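Local atomic coordinates of NADH dehydrogenase (Methanothermobacter marburgensis, PDB entry 4R81), a protein that binds flavin mononucleotide in a flavodoxin-like fold and probably catalyses the oxidation of NAD(P)H with a quinone as electron acceptor. Residues Val72-Glu75 against His76-Gly80. Residues are numbered along the deposited sequence; the frame is centred on the assembly and turned at random.
Sequences VMEE and HERIG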
loop_
_atom_site.group_PDB
_atom_site.type_symbol
_atom_site.label_atom_id
_atom_site.label_comp_id
_atom_site.label_asym_id
_atom_site.label_seq_id
_atom_site.Cartn_x
_atom_site.Cartn_y
_atom_site.Cartn_z
ATOM N N VAL A 72 -2.013 9.949 -16.625
ATOM C CA VAL A 72 -0.958 8.939 -16.672
ATOM C C VAL A 72 0.086 9.280 -17.741
ATOM O O VAL A 72 1.294 9.165 -17.501
ATOM C CB VAL A 72 -1.539 7.523 -16.899
ATOM C CG1 VAL A 72 -0.422 6.507 -17.085
ATOM C CG2 VAL A 72 -2.422 7.125 -15.721
ATOM N N MET A 73 -0.380 9.727 -18.908
ATOM C CA MET A 73 0.522 10.140 -19.983
ATOM C C MET A 73 1.453 11.260 -19.520
ATOM O O MET A 73 2.647 11.256 -19.830
ATOM C CB MET A 73 -0.269 10.577 -21.222
ATOM C CG MET A 73 -1.134 9.481 -21.808
ATOM S SD MET A 73 -2.041 10.011 -23.271
ATOM C CE MET A 73 -0.700 10.142 -24.452
ATOM N N GLU A 74 0.903 12.206 -18.764
ATOM C CA GLU A 74 1.691 13.307 -18.215
ATOM C C GLU A 74 2.755 12.810 -17.239
ATOM O O GLU A 74 3.876 13.318 -17.227
ATOM C CB GLU A 74 0.782 14.343 -17.537
ATOM C CG GLU A 74 1.508 15.326 -16.622
ATOM C CD GLU A 74 2.332 16.357 -17.378
ATOM O OE1 GLU A 74 2.126 16.511 -18.605
ATOM O OE2 GLU A 74 3.181 17.023 -16.739
ATOM N N GLU A 75 2.412 11.816 -16.424
ATOM C CA GLU A 75 3.394 11.244 -15.506
ATOM C C GLU A 75 4.532 10.583 -16.280
ATOM O O GLU A 75 5.705 10.714 -15.917
ATOM C CB GLU A 75 2.738 10.253 -14.538
ATOM C CG GLU A 75 1.756 10.912 -13.570
ATOM C CD GLU A 75 2.398 12.022 -12.755
ATOM O OE1 GLU A 75 3.315 11.724 -11.949
ATOM O OE2 GLU A 75 1.996 13.202 -12.932
ATOM N N HIS A 76 4.187 9.888 -17.359
ATOM C CA HIS A 76 5.200 9.234 -18.176
ATOM C C HIS A 76 6.137 10.256 -18.829
ATOM O O HIS A 76 7.335 10.010 -18.949
ATOM C CB HIS A 76 4.554 8.313 -19.214
ATOM C CG HIS A 76 3.876 7.122 -18.615
ATOM N ND1 HIS A 76 3.259 6.150 -19.376
ATOM C CD2 HIS A 76 3.728 6.738 -17.324
ATOM C CE1 HIS A 76 2.752 5.228 -18.579
ATOM N NE2 HIS A 76 3.020 5.559 -17.329
ATOM N N GLU A 77 5.595 11.404 -19.231
ATOM C CA GLU A 77 6.430 12.480 -19.765
ATOM C C GLU A 77 7.388 13.026 -18.710
ATOM O O GLU A 77 8.567 13.257 -18.988
ATOM C CB GLU A 77 5.568 13.614 -20.316
ATOM C CG GLU A 77 4.777 13.258 -21.554
ATOM C CD GLU A 77 4.209 14.487 -22.238
ATOM O OE1 GLU A 77 4.888 15.537 -22.224
ATOM O OE2 GLU A 77 3.086 14.402 -22.784
ATOM N N ARG A 78 6.874 13.238 -17.502
ATOM C CA ARG A 78 7.697 13.719 -16.393
ATOM C C ARG A 78 8.836 12.754 -16.069
ATOM O O ARG A 78 9.981 13.173 -15.874
ATOM C CB ARG A 78 6.828 13.965 -15.156
ATOM C CG ARG A 78 5.848 15.117 -15.339
ATOM C CD ARG A 78 4.859 15.219 -14.189
ATOM N NE ARG A 78 3.913 16.315 -14.380
ATOM C CZ ARG A 78 3.121 16.793 -13.428
ATOM N NH1 ARG A 78 3.172 16.284 -12.204
ATOM N NH2 ARG A 78 2.291 17.792 -13.691
ATOM N N ILE A 79 8.517 11.464 -16.016
ATOM C CA ILE A 79 9.532 10.432 -15.807
ATOM C C ILE A 79 10.533 10.418 -16.969
ATOM O O ILE A 79 11.747 10.253 -16.766
ATOM C CB ILE A 79 8.874 9.046 -15.632
ATOM C CG1 ILE A 79 7.951 9.064 -14.409
ATOM C CG2 ILE A 79 9.927 7.950 -15.513
ATOM C CD1 ILE A 79 7.047 7.843 -14.282
ATOM N N GLY A 80 10.026 10.609 -18.183
ATOM C CA GLY A 80 10.872 10.606 -19.363
ATOM C C GLY A 80 11.947 11.677 -19.355
ATOM O O GLY A 80 13.024 11.479 -19.921
#
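The guanidinium of Arg-78 meets two carboxylates in two different ways. Glu-74 comes to its edge, where OE2 lies close to the plane and takes a short hydrogen bond from Arg-78 NE (2.6 Å, N-H...O 155°) through its anti lone pair, with a weak second one from NH2; the carboxylate itself stands almost perpendicular to the guanidinium. Glu-75 OE2 sits over a face, 3.4 Å from Arg-78 NH1, a salt bridge of charge alone, since no N-H points at it. Two residues before the arginine, the imidazole of His-76 has Val-72, one turn earlier, over one face: CG1 makes a CH-pi contact 3.9 Å from the ring centroid, and the carbonyl O lies above the rim on the CD2 side, 3.4 Å from CD2. The anti placement of Val-72 CG1 relative to the backbone N (chi1 174°) carries this methyl over the ring.

The pairs illustrate i to i+4 and i to i+3 spacing on a helix, tied beneath by regular backbone bonds such as Ile-79 N to Glu-75 O, 2.9 Å. Glu-74 leaves its backbone anti to N and then bends at chi2 (73°), which swings the carboxylate round to Arg-78 NE. A methionine at Arg-78 would probably leave the neighbouring carboxylates of Glu-74 and Glu-75 without the cation they share, and Tyr-7 OH without one of its partners.

Tyr-7 OH, on strand 5-10, bonds both Arg-78 NH1 and Glu-75 OE1, and Glu-75 OE1 also accepts a hydrogen bond from Trp-103 NE1, on helix 98-107. His-76 NE2 is bonded to Val-107 O, while its ring stacks with Tyr-112. Through these links helix 70-80 of the flavodoxin-like fold is fastened to helix 98-107 and to strand 5-10 of the parallel sheet.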